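Local coordinates for p800 reaction center core protein (Heliobacterium modesticaldum, PDB 5V8K) that forms the symmetric core of a type I photosynthetic reaction centre, holding bacteriochlorophyll g pigments within the membrane and a [4Fe-4S] cluster that probably serves in electron transfer, at residues 273-278 against 394-399; 278-283 against 439-444; 289-294 against 402-407. All coordinates share one frame; numbering follows the deposited sequence.

All three interactions use helix 258-291, the third at its C-terminal end. Interactions 1 and 2 are buried, with centres about 4 Å apart; they share G278 and set successive turns of this helix against helix 376-401 and helix 437-447. Those two helices also meet each other, where P395 packs on Q440 and A444. Both interactions are apolar, with methionine on tryptophan in the first and two phenylalanines in the second, and each borders a bacteriochlorophyll g of its own. Interaction 3, its centre about 17 Å from that of interaction 1, lies at the surface, where the end of helix 258-291 faces the loop leaving helix 376-401; a leucine and a lysine chain meet there without any pigment.

Interaction 1 (273-278 against 394-399). With GBF (Bacteriochlorophyll g), chain T.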
loop_
_atom_site.group_PDB
_atom_site.type_symbol
_atom_site.label_atom_id
_atom_site.label_comp_id
_atom_site.label_asym_id
_atom_site.label_seq_id
_atom_site.Cartn_x
_atom_site.Cartn_y
_atom_site.Cartn_z
ATOM N N MET A 273 3.511 2.043 -21.308
ATOM C CA MET A 273 3.406 0.580 -21.451
ATOM C C MET A 273 4.143 0.096 -22.748
ATOM O O MET A 273 4.816 -0.916 -22.763
ATOM C CB MET A 273 1.948 0.008 -21.385
ATOM C CG MET A 273 1.250 0.055 -20.041
ATOM S SD MET A 273 -0.526 -0.026 -20.170
ATOM C CE MET A 273 -0.820 -1.673 -20.738
ATOM N N PHE A 274 3.996 0.813 -23.841
ATOM C CA PHE A 274 4.678 0.421 -25.077
ATOM C C PHE A 274 6.179 0.706 -25.005
ATOM O O PHE A 274 6.970 -0.019 -25.608
ATOM C CB PHE A 274 4.070 1.127 -26.289
ATOM C CG PHE A 274 2.867 0.424 -26.866
ATOM C CD1 PHE A 274 3.039 -0.638 -27.726
ATOM C CD2 PHE A 274 1.574 0.820 -26.541
ATOM C CE1 PHE A 274 1.944 -1.304 -28.254
ATOM C CE2 PHE A 274 0.489 0.151 -27.061
ATOM C CZ PHE A 274 0.676 -0.908 -27.925
ATOM N N TRP A 275 6.583 1.759 -24.294
ATOM C CA TRP A 275 8.000 2.057 -24.122
ATOM C C TRP A 275 8.690 0.913 -23.391
ATOM O O TRP A 275 9.708 0.389 -23.838
ATOM C CB TRP A 275 8.142 3.370 -23.336
ATOM C CG TRP A 275 9.521 3.900 -23.077
ATOM C CD1 TRP A 275 10.605 3.871 -23.911
ATOM C CD2 TRP A 275 9.949 4.568 -21.883
ATOM N NE1 TRP A 275 11.692 4.483 -23.296
ATOM C CE2 TRP A 275 11.300 4.925 -22.052
ATOM C CE3 TRP A 275 9.313 4.895 -20.683
ATOM C CZ2 TRP A 275 12.023 5.594 -21.053
ATOM C CZ3 TRP A 275 10.021 5.537 -19.704
ATOM C CH2 TRP A 275 11.369 5.888 -19.893
ATOM N N ILE A 276 8.115 0.502 -22.265
ATOM C CA ILE A 276 8.758 -0.497 -21.434
ATOM C C ILE A 276 8.637 -1.868 -22.070
ATOM O O ILE A 276 9.605 -2.623 -22.107
ATOM C CB ILE A 276 8.172 -0.453 -20.016
ATOM C CG1 ILE A 276 8.558 0.877 -19.364
ATOM C CG2 ILE A 276 8.654 -1.650 -19.195
ATOM C CD1 ILE A 276 7.807 1.221 -18.101
ATOM N N GLY A 277 7.457 -2.209 -22.600
ATOM C CA GLY A 277 7.311 -3.476 -23.295
ATOM C C GLY A 277 8.114 -3.551 -24.572
ATOM O O GLY A 277 8.614 -4.616 -24.932
ATOM N N GLY A 278 8.253 -2.436 -25.281
ATOM C CA GLY A 278 9.102 -2.440 -26.460
ATOM C C GLY A 278 10.557 -2.681 -26.118
ATOM O O GLY A 278 11.255 -3.449 -26.796
ATOM N N VAL A 394 16.286 2.796 -14.905
ATOM C CA VAL A 394 17.285 1.956 -14.210
ATOM C C VAL A 394 16.969 0.483 -14.482
ATOM O O VAL A 394 17.835 -0.226 -15.007
ATOM C CB VAL A 394 17.362 2.267 -12.697
ATOM C CG1 VAL A 394 18.161 1.221 -11.936
ATOM C CG2 VAL A 394 18.015 3.656 -12.482
ATOM N N PRO A 395 15.766 -0.024 -14.181
ATOM C CA PRO A 395 15.464 -1.406 -14.595
ATOM C C PRO A 395 15.477 -1.608 -16.112
ATOM O O PRO A 395 15.836 -2.702 -16.570
ATOM C CB PRO A 395 14.072 -1.692 -13.999
ATOM C CG PRO A 395 13.494 -0.368 -13.619
ATOM C CD PRO A 395 14.692 0.565 -13.376
ATOM N N MET A 396 15.157 -0.583 -16.905
ATOM C CA MET A 396 15.138 -0.734 -18.361
ATOM C C MET A 396 16.536 -0.996 -18.917
ATOM O O MET A 396 16.723 -1.867 -19.778
ATOM C CB MET A 396 14.525 0.499 -19.023
ATOM C CG MET A 396 13.083 0.728 -18.632
ATOM S SD MET A 396 12.345 2.213 -19.357
ATOM C CE MET A 396 12.291 1.639 -21.020
ATOM N N TRP A 397 17.530 -0.235 -18.458
ATOM C CA TRP A 397 18.868 -0.461 -18.980
ATOM C C TRP A 397 19.499 -1.725 -18.403
ATOM O O TRP A 397 20.367 -2.318 -19.050
ATOM C CB TRP A 397 19.762 0.754 -18.760
ATOM C CG TRP A 397 19.390 1.879 -19.687
ATOM C CD1 TRP A 397 18.790 3.056 -19.340
ATOM C CD2 TRP A 397 19.583 1.935 -21.111
ATOM N NE1 TRP A 397 18.617 3.842 -20.439
ATOM C CE2 TRP A 397 19.101 3.189 -21.544
ATOM C CE3 TRP A 397 20.123 1.060 -22.059
ATOM C CZ2 TRP A 397 19.100 3.576 -22.893
ATOM C CZ3 TRP A 397 20.155 1.465 -23.409
ATOM C CH2 TRP A 397 19.635 2.712 -23.803
ATOM N N ARG A 398 19.002 -2.212 -17.268
ATOM C CA ARG A 398 19.444 -3.515 -16.780
ATOM C C ARG A 398 18.886 -4.670 -17.629
ATOM O O ARG A 398 19.593 -5.658 -17.863
ATOM C CB ARG A 398 19.059 -3.659 -15.304
ATOM C CG ARG A 398 19.892 -2.743 -14.355
ATOM C CD ARG A 398 19.317 -2.754 -12.959
ATOM N NE ARG A 398 19.515 -4.028 -12.279
ATOM C CZ ARG A 398 19.280 -4.208 -10.980
ATOM N NH1 ARG A 398 18.861 -3.191 -10.253
ATOM N NH2 ARG A 398 19.526 -5.377 -10.376
ATOM N N MET A 399 17.628 -4.569 -18.098
ATOM C CA MET A 399 17.095 -5.501 -19.097
ATOM C C MET A 399 18.038 -5.623 -20.270
ATOM O O MET A 399 18.371 -6.731 -20.711
ATOM C CB MET A 399 15.715 -5.039 -19.619
ATOM C CG MET A 399 14.520 -5.403 -18.791
ATOM S SD MET A 399 12.924 -5.076 -19.682
ATOM C CE MET A 399 12.727 -3.308 -19.636
HETATM MG MG GBF T . 15.512 2.247 -27.870
HETATM C CHA GBF T . 17.044 -0.060 -30.024
HETATM C CHB GBF T . 16.597 0.474 -25.299
HETATM C CHC GBF T . 14.457 4.920 -26.032
HETATM C CHD GBF T . 14.528 4.053 -30.858
HETATM N NA GBF T . 16.582 0.593 -27.691
HETATM C C1A GBF T . 17.179 -0.236 -28.549
HETATM C C2A GBF T . 18.122 -1.273 -28.050
HETATM C C3A GBF T . 17.509 -1.356 -26.647
HETATM C C4A GBF T . 16.853 -0.016 -26.541
HETATM C CMA GBF T . 16.472 -2.463 -26.489
HETATM C CAA GBF T . 19.602 -0.836 -28.156
HETATM C CBA GBF T . 19.982 0.315 -27.225
HETATM C CGA GBF T . 21.467 0.580 -27.358
HETATM O O1A GBF T . 22.267 -0.348 -27.284
HETATM O O2A GBF T . 21.902 1.907 -26.962
HETATM N NB GBF T . 15.688 2.726 -25.891
HETATM C C1B GBF T . 16.014 1.804 -24.952
HETATM C C2B GBF T . 15.888 2.394 -23.717
HETATM C C3B GBF T . 15.310 3.635 -23.925
HETATM C C4B GBF T . 15.078 3.763 -25.315
HETATM C CMB GBF T . 16.313 1.788 -22.396
HETATM C CAB GBF T . 15.077 4.535 -22.789
HETATM C CBB GBF T . 14.835 5.827 -22.807
HETATM N NC GBF T . 14.702 4.060 -28.369
HETATM C C1C GBF T . 14.300 4.992 -27.510
HETATM C C2C GBF T . 13.569 6.236 -27.880
HETATM C C3C GBF T . 13.723 5.868 -29.280
HETATM C C4C GBF T . 14.318 4.639 -29.530
HETATM C CMC GBF T . 12.087 6.099 -27.445
HETATM C CAC GBF T . 13.199 6.748 -30.343
HETATM C CBC GBF T . 12.566 8.074 -30.002
HETATM N ND GBF T . 15.688 2.167 -29.880
HETATM C C1D GBF T . 15.284 2.797 -30.981
HETATM C C2D GBF T . 15.606 2.199 -32.457
HETATM C C3D GBF T . 16.289 1.128 -31.871
HETATM C C4D GBF T . 16.340 1.073 -30.445
HETATM C CMD GBF T . 15.335 2.613 -33.856
HETATM C CAD GBF T . 17.118 0.007 -32.370
HETATM O OBD GBF T . 17.254 -0.510 -33.529
HETATM C CBD GBF T . 17.505 -0.849 -31.191
HETATM C CGD GBF T . 16.824 -2.187 -31.146
HETATM O O1D GBF T . 15.752 -2.366 -30.594
HETATM O O2D GBF T . 17.406 -3.332 -31.778
HETATM C CED GBF T . 16.497 -4.138 -32.527
HETATM C C1 GBF T . 23.233 2.220 -26.564
HETATM C C2 GBF T . 23.115 3.395 -25.627
HETATM C C3 GBF T . 22.929 4.649 -26.067
HETATM C C4 GBF T . 22.848 4.957 -27.532
HETATM C C5 GBF T . 22.796 5.777 -25.069
#
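M396 lays its thioether across one face of the W275 indole, and this is the tight part of the contact. Its CE methyl stands 3.7 Å from the centroid of the five-membered ring, a CH-pi contact, while SD lies over the six-membered ring, 3.8 Å from that centroid, in a Met-aromatic contact. Two torsions make the fit: W275 CG stands anti to the backbone N (chi1 -178°), and the bend at the end of M396 (chi3 70°) spreads sulfur and methyl over the two halves of the indole. I276 supports the same sulfur from beside, CG1 to M396 SD 4.0 Å. One turn on, the packing is looser. M399 brings CE to 4.0 Å from I276 O and only to 4.4 Å from I276 CG2, and it leans also on V279, F280 and A283. Neither part opens to solvent, since all four touching residues are buried. The segment axes stay 10.9 Å apart and run at 29°, so long side chains bridge the helices. Bacteriochlorophyll g lies against both tryptophans: its vinyl carbon CBB reaches the edge of W275 at 3.3 Å from CZ2, and its ring methyl CMB sits over the W397 indole, 3.2 Å from CE2. With an alanine in place of W397, that methyl would probably lose the flat face it rests on, leaving a gap beside the pigment and F317 without its edge-to-face partner. On a different side of helix 376-401, R398 forms a salt bridge to E548 of the second subunit. With no hydrogen bond between the segments, the contact depends on dispersion and sulfur-aromatic attraction, a polarisable, apolar setting consistent with holding a bacteriochlorin within the membrane.

Interaction 2 (278-283 against 439-444); sequences GVFHGA and DQFYLA. With GBF (Bacteriochlorophyll g), chain B.
F280 and F441 meet where the root of each side chain touches the ring of the other: F280 CB lies 3.7 Å from F441 CD1, and F441 CB lies 4.0 Å from F280 CD1. The two have nearly the same conformation, CG roughly anti to the backbone N (chi1 158° in F280 and 162° in F441), which carries both rings past each other's CB and on toward one bacteriochlorophyll g. Ring centroids are 5.4 Å apart with planes at 56°. Each ring then turns a face to the pigment methyl CMD, which lies toward the rim of both. It is nearer to F441, CE2 to CMD 3.5 Å; F280 also reaches the macrocycle itself, CE2 to C3D 3.5 Å. The neighbouring H281 binds the magnesium through NE2 at 2.4 Å. F280 CD2 lies over the centre of the H281 imidazole face, 4.0 Å above the plane, while ND1 is hydrogen-bonded to E201 OE2 on helix 200-224. Covered on that face and tied at its far nitrogen, the imidazole probably has little freedom to turn about its bond to the metal. F441 also touches M399 of helix 376-401 and a bound lipid. Axial histidine ligation of a chlorophyll magnesium from a transmembrane helix, with aromatic residues walling the macrocycle, is a common way of holding chlorophylls in photosynthetic membrane proteins, type I reaction centres among them.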
loop_
_atom_site.group_PDB
_atom_site.type_symbol
_atom_site.label_atom_id
_atom_site.label_comp_id
_atom_site.label_asym_id
_atom_site.label_seq_id
_atom_site.Cartn_x
_atom_site.Cartn_y
_atom_site.Cartn_z
ATOM N N GLY A 278 8.253 -2.436 -25.281
ATOM C CA GLY A 278 9.102 -2.440 -26.460
ATOM C C GLY A 278 10.557 -2.681 -26.118
ATOM O O GLY A 278 11.255 -3.449 -26.796
ATOM N N VAL A 279 11.044 -2.019 -25.069
ATOM C CA VAL A 279 12.420 -2.231 -24.632
ATOM C C VAL A 279 12.611 -3.670 -24.159
ATOM O O VAL A 279 13.656 -4.283 -24.409
ATOM C CB VAL A 279 12.792 -1.197 -23.549
ATOM C CG1 VAL A 279 14.149 -1.513 -22.900
ATOM C CG2 VAL A 279 12.839 0.187 -24.195
ATOM N N PHE A 280 11.607 -4.239 -23.484
ATOM C CA PHE A 280 11.701 -5.643 -23.096
ATOM C C PHE A 280 11.909 -6.544 -24.317
ATOM O O PHE A 280 12.740 -7.456 -24.287
ATOM C CB PHE A 280 10.454 -6.071 -22.322
ATOM C CG PHE A 280 10.235 -7.563 -22.352
ATOM C CD1 PHE A 280 10.934 -8.403 -21.501
ATOM C CD2 PHE A 280 9.372 -8.118 -23.273
ATOM C CE1 PHE A 280 10.757 -9.777 -21.559
ATOM C CE2 PHE A 280 9.191 -9.482 -23.338
ATOM C CZ PHE A 280 9.887 -10.317 -22.484
ATOM N N HIS A 281 11.165 -6.305 -25.406
ATOM C CA HIS A 281 11.347 -7.118 -26.609
ATOM C C HIS A 281 12.717 -6.922 -27.250
ATOM O O HIS A 281 13.293 -7.873 -27.783
ATOM C CB HIS A 281 10.258 -6.810 -27.623
ATOM C CG HIS A 281 8.997 -7.537 -27.342
ATOM N ND1 HIS A 281 8.927 -8.911 -27.355
ATOM C CD2 HIS A 281 7.769 -7.095 -26.989
ATOM C CE1 HIS A 281 7.709 -9.286 -27.022
ATOM N NE2 HIS A 281 6.986 -8.200 -26.800
ATOM N N GLY A 282 13.220 -5.694 -27.291
ATOM C CA GLY A 282 14.525 -5.492 -27.879
ATOM C C GLY A 282 15.592 -6.193 -27.062
ATOM O O GLY A 282 16.460 -6.876 -27.602
ATOM N N ALA A 283 15.502 -6.057 -25.740
ATOM C CA ALA A 283 16.417 -6.734 -24.830
ATOM C C ALA A 283 16.311 -8.245 -24.972
ATOM O O ALA A 283 17.321 -8.956 -24.925
ATOM C CB ALA A 283 16.111 -6.309 -23.379
ATOM N N ASP A 439 12.028 -10.001 -14.864
ATOM C CA ASP A 439 11.758 -9.430 -13.551
ATOM C C ASP A 439 12.162 -7.951 -13.503
ATOM O O ASP A 439 11.538 -7.164 -12.794
ATOM C CB ASP A 439 12.460 -10.267 -12.485
ATOM C CG ASP A 439 11.833 -11.670 -12.317
ATOM O OD1 ASP A 439 10.653 -11.876 -12.728
ATOM O OD2 ASP A 439 12.511 -12.572 -11.772
ATOM N N GLN A 440 13.124 -7.541 -14.331
ATOM C CA GLN A 440 13.424 -6.119 -14.485
ATOM C C GLN A 440 12.369 -5.415 -15.338
ATOM O O GLN A 440 12.121 -4.218 -15.157
ATOM C CB GLN A 440 14.813 -5.924 -15.090
ATOM C CG GLN A 440 15.959 -6.358 -14.181
ATOM C CD GLN A 440 16.017 -5.526 -12.902
ATOM O OE1 GLN A 440 16.039 -4.288 -12.940
ATOM N NE2 GLN A 440 15.999 -6.200 -11.765
ATOM N N PHE A 441 11.756 -6.124 -16.285
ATOM C CA PHE A 441 10.588 -5.581 -16.972
ATOM C C PHE A 441 9.492 -5.203 -15.983
ATOM O O PHE A 441 8.971 -4.087 -16.023
ATOM C CB PHE A 441 10.057 -6.579 -18.000
ATOM C CG PHE A 441 8.637 -6.292 -18.418
ATOM C CD1 PHE A 441 8.371 -5.306 -19.330
ATOM C CD2 PHE A 441 7.593 -6.965 -17.837
ATOM C CE1 PHE A 441 7.080 -5.009 -19.702
ATOM C CE2 PHE A 441 6.253 -6.675 -18.181
ATOM C CZ PHE A 441 5.993 -5.693 -19.125
ATOM N N TYR A 442 9.122 -6.122 -15.082
ATOM C CA TYR A 442 8.098 -5.803 -14.088
ATOM C C TYR A 442 8.510 -4.599 -13.265
ATOM O O TYR A 442 7.667 -3.759 -12.917
ATOM C CB TYR A 442 7.834 -6.983 -13.149
ATOM C CG TYR A 442 7.438 -8.266 -13.795
ATOM C CD1 TYR A 442 6.468 -8.310 -14.785
ATOM C CD2 TYR A 442 8.043 -9.454 -13.426
ATOM C CE1 TYR A 442 6.136 -9.479 -15.388
ATOM C CE2 TYR A 442 7.697 -10.670 -14.031
ATOM C CZ TYR A 442 6.718 -10.672 -15.014
ATOM O OH TYR A 442 6.375 -11.852 -15.685
ATOM N N LEU A 443 9.801 -4.538 -12.865
ATOM C CA LEU A 443 10.223 -3.475 -11.980
ATOM C C LEU A 443 10.125 -2.131 -12.689
ATOM O O LEU A 443 9.781 -1.121 -12.073
ATOM C CB LEU A 443 11.667 -3.750 -11.474
ATOM C CG LEU A 443 12.269 -2.859 -10.392
ATOM C CD1 LEU A 443 11.379 -2.865 -9.127
ATOM C CD2 LEU A 443 13.701 -3.233 -10.005
ATOM N N ALA A 444 10.416 -2.095 -13.987
ATOM C CA ALA A 444 10.255 -0.839 -14.708
ATOM C C ALA A 444 8.783 -0.413 -14.748
ATOM O O ALA A 444 8.465 0.775 -14.587
ATOM C CB ALA A 444 10.850 -0.951 -16.102
HETATM MG MG GBF B . 4.725 -8.699 -26.061
HETATM C CHA GBF B . 5.557 -11.856 -24.706
HETATM C CHB GBF B . 3.910 -10.227 -28.886
HETATM C CHC GBF B . 3.201 -5.707 -26.928
HETATM C CHD GBF B . 5.170 -7.444 -22.745
HETATM N NA GBF B . 4.837 -10.584 -26.699
HETATM C C1A GBF B . 5.073 -11.764 -26.118
HETATM C C2A GBF B . 5.145 -12.991 -26.989
HETATM C C3A GBF B . 4.934 -12.355 -28.363
HETATM C C4A GBF B . 4.520 -10.974 -27.945
HETATM C CMA GBF B . 6.206 -12.304 -29.204
HETATM C CAA GBF B . 4.138 -14.105 -26.720
HETATM C CBA GBF B . 2.707 -13.588 -26.689
HETATM C CGA GBF B . 1.713 -14.724 -26.798
HETATM O O1A GBF B . 2.057 -15.812 -27.233
HETATM O O2A GBF B . 0.342 -14.316 -26.986
HETATM N NB GBF B . 3.655 -8.089 -27.690
HETATM C C1B GBF B . 3.496 -8.810 -28.823
HETATM C C2B GBF B . 2.919 -8.013 -29.814
HETATM C C3B GBF B . 2.709 -6.749 -29.240
HETATM C C4B GBF B . 3.204 -6.842 -27.916
HETATM C CMB GBF B . 2.559 -8.504 -31.202
HETATM C CAB GBF B . 2.126 -5.526 -29.867
HETATM C CBB GBF B . 1.867 -5.270 -31.152
HETATM N NC GBF B . 4.374 -6.938 -25.066
HETATM C C1C GBF B . 3.690 -5.885 -25.525
HETATM C C2C GBF B . 3.275 -4.723 -24.695
HETATM C C3C GBF B . 3.871 -5.384 -23.529
HETATM C C4C GBF B . 4.515 -6.593 -23.764
HETATM C CMC GBF B . 4.056 -3.519 -25.194
HETATM C CAC GBF B . 3.843 -4.813 -22.164
HETATM C CBC GBF B . 3.207 -3.499 -21.805
HETATM N ND GBF B . 5.153 -9.349 -24.201
HETATM C C1D GBF B . 5.428 -8.866 -23.005
HETATM C C2D GBF B . 6.004 -9.742 -21.791
HETATM C C3D GBF B . 6.003 -10.837 -22.641
HETATM C C4D GBF B . 5.529 -10.653 -23.978
HETATM C CMD GBF B . 6.431 -9.444 -20.383
HETATM C CAD GBF B . 6.164 -12.296 -22.466
HETATM O OBD GBF B . 6.799 -13.000 -21.633
HETATM C CBD GBF B . 5.926 -12.959 -23.789
HETATM C CGD GBF B . 7.188 -13.532 -24.287
HETATM O O1D GBF B . 7.467 -14.714 -24.245
HETATM O O2D GBF B . 8.103 -12.623 -24.892
HETATM C CED GBF B . 9.447 -13.043 -24.956
HETATM C C1 GBF B . -0.739 -15.132 -26.541
HETATM C C2 GBF B . -2.031 -14.410 -26.823
HETATM C C3 GBF B . -2.773 -14.663 -27.918
HETATM C C4 GBF B . -2.334 -15.715 -28.918
HETATM C C5 GBF B . -4.051 -13.860 -28.089
HETATM C C6 GBF B . -5.117 -14.655 -28.829
HETATM C C7 GBF B . -6.469 -14.000 -28.646
HETATM C C8 GBF B . -7.583 -14.682 -28.301
HETATM C C9 GBF B . -7.558 -16.172 -28.091
HETATM C C10 GBF B . -8.920 -13.988 -28.151
HETATM C C11 GBF B . -8.836 -12.740 -27.282
HETATM C C12 GBF B . -9.838 -11.713 -27.765
HETATM C C13 GBF B . -10.007 -10.587 -27.064
HETATM C C14 GBF B . -9.194 -10.392 -25.821
HETATM C C15 GBF B . -10.995 -9.530 -27.503
#

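Interaction 3 (289-294 against 402-407); sequences VLNDPK and FSKVSP
L290 and K404 form a small surface contact at one end of the transmembrane bundle of this type I reaction centre, joining the C-terminal end of helix 258-291 to the loop between helices 376-401 and 407-411. The helix ends at N291, and D292 is the first residue to leave helical geometry. From the loop K404 reaches across, with CG anti to the backbone N (chi1 178°) and a bend at chi2 (72°), so that its chain slides past L290 in the opposite direction. Y309 touches both L290 and K404 and covers part of the patch, and backbone hydrogen bonds with K417 fix the lysine's main chain. Further along the loop, S406 is the N-cap of helix 407-411, and its OG is also hydrogen-bonded to E548 of the second subunit. The amino end of K404 lies near the N291 amide, but the modelled approach there is too short to be trusted. The sounder contact is at the root of the lysine chain, where L290 CD1 packs 3.9 Å from K404 CB.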
loop_
_atom_site.group_PDB
_atom_site.type_symbol
_atom_site.label_atom_id
_atom_site.label_comp_id
_atom_site.label_asym_id
_atom_site.label_seq_id
_atom_site.Cartn_x
_atom_site.Cartn_y
_atom_site.Cartn_z
ATOM N N VAL A 289 20.331 -13.275 -29.186
ATOM C CA VAL A 289 21.584 -13.160 -29.922
ATOM C C VAL A 289 22.742 -13.689 -29.077
ATOM O O VAL A 289 23.593 -14.450 -29.555
ATOM C CB VAL A 289 21.837 -11.704 -30.341
ATOM C CG1 VAL A 289 23.282 -11.551 -30.815
ATOM C CG2 VAL A 289 20.943 -11.316 -31.429
ATOM N N LEU A 290 22.798 -13.268 -27.806
ATOM C CA LEU A 290 23.904 -13.647 -26.932
ATOM C C LEU A 290 23.860 -15.116 -26.544
ATOM O O LEU A 290 24.886 -15.663 -26.121
ATOM C CB LEU A 290 23.908 -12.807 -25.650
ATOM C CG LEU A 290 24.049 -11.290 -25.734
ATOM C CD1 LEU A 290 23.757 -10.702 -24.363
ATOM C CD2 LEU A 290 25.415 -10.894 -26.164
ATOM N N ASN A 291 22.707 -15.762 -26.654
ATOM C CA ASN A 291 22.571 -17.163 -26.292
ATOM C C ASN A 291 22.663 -18.089 -27.490
ATOM O O ASN A 291 22.720 -19.306 -27.306
ATOM C CB ASN A 291 21.243 -17.401 -25.570
ATOM C CG ASN A 291 21.275 -16.931 -24.134
ATOM O OD1 ASN A 291 22.299 -16.437 -23.671
ATOM N ND2 ASN A 291 20.148 -17.071 -23.421
ATOM N N ASP A 292 22.677 -17.549 -28.697
ATOM C CA ASP A 292 22.837 -18.354 -29.892
ATOM C C ASP A 292 24.280 -18.228 -30.359
ATOM O O ASP A 292 24.605 -17.293 -31.107
ATOM C CB ASP A 292 21.870 -17.902 -30.990
ATOM N N PRO A 293 25.175 -19.133 -29.937
ATOM C CA PRO A 293 26.573 -19.047 -30.396
ATOM C C PRO A 293 26.693 -18.905 -31.903
ATOM O O PRO A 293 27.653 -18.291 -32.392
ATOM C CB PRO A 293 27.188 -20.359 -29.890
ATOM N N LYS A 294 25.736 -19.451 -32.656
ATOM C CA LYS A 294 25.654 -19.171 -34.085
ATOM C C LYS A 294 25.414 -17.686 -34.324
ATOM O O LYS A 294 26.200 -17.012 -35.000
ATOM C CB LYS A 294 24.541 -20.009 -34.718
ATOM N N PHE A 402 22.301 -6.129 -18.435
ATOM C CA PHE A 402 22.609 -6.987 -17.298
ATOM C C PHE A 402 21.980 -8.382 -17.359
ATOM O O PHE A 402 22.045 -9.117 -16.367
ATOM C CB PHE A 402 22.155 -6.318 -15.994
ATOM C CG PHE A 402 23.019 -5.166 -15.530
ATOM C CD1 PHE A 402 23.322 -4.103 -16.371
ATOM C CD2 PHE A 402 23.451 -5.109 -14.212
ATOM C CE1 PHE A 402 24.087 -3.045 -15.915
ATOM C CE2 PHE A 402 24.198 -4.044 -13.761
ATOM C CZ PHE A 402 24.512 -3.007 -14.609
ATOM N N SER A 403 21.345 -8.763 -18.459
ATOM C CA SER A 403 20.485 -9.941 -18.431
ATOM C C SER A 403 21.210 -11.235 -18.779
ATOM O O SER A 403 20.666 -12.314 -18.555
ATOM C CB SER A 403 19.289 -9.728 -19.367
ATOM O OG SER A 403 18.364 -8.835 -18.754
ATOM N N LYS A 404 22.450 -11.157 -19.238
ATOM C CA LYS A 404 23.285 -12.331 -19.433
ATOM C C LYS A 404 24.360 -12.436 -18.352
ATOM O O LYS A 404 24.429 -13.438 -17.633
ATOM C CB LYS A 404 23.916 -12.261 -20.818
ATOM C CG LYS A 404 24.853 -13.410 -21.142
ATOM C CD LYS A 404 24.096 -14.679 -21.364
ATOM C CE LYS A 404 24.968 -15.672 -22.143
ATOM N NZ LYS A 404 24.186 -16.880 -22.448
ATOM N N VAL A 405 25.223 -11.425 -18.239
ATOM C CA VAL A 405 26.174 -11.359 -17.142
ATOM C C VAL A 405 26.150 -9.951 -16.569
ATOM O O VAL A 405 25.690 -8.993 -17.201
ATOM C CB VAL A 405 27.606 -11.768 -17.555
ATOM C CG1 VAL A 405 27.639 -13.185 -18.091
ATOM C CG2 VAL A 405 28.164 -10.830 -18.593
ATOM N N SER A 406 26.577 -9.848 -15.322
ATOM C CA SER A 406 26.637 -8.579 -14.628
ATOM C C SER A 406 27.758 -8.641 -13.621
ATOM O O SER A 406 28.327 -9.725 -13.371
ATOM C CB SER A 406 25.307 -8.255 -13.936
ATOM O OG SER A 406 25.156 -9.073 -12.795
ATOM N N PRO A 407 28.149 -7.521 -13.027
ATOM C CA PRO A 407 29.152 -7.585 -11.964
ATOM C C PRO A 407 28.709 -8.493 -10.829
ATOM O O PRO A 407 29.555 -9.128 -10.194
ATOM C CB PRO A 407 29.304 -6.125 -11.524
ATOM C CG PRO A 407 28.761 -5.317 -12.659
ATOM C CD PRO A 407 27.756 -6.132 -13.346
#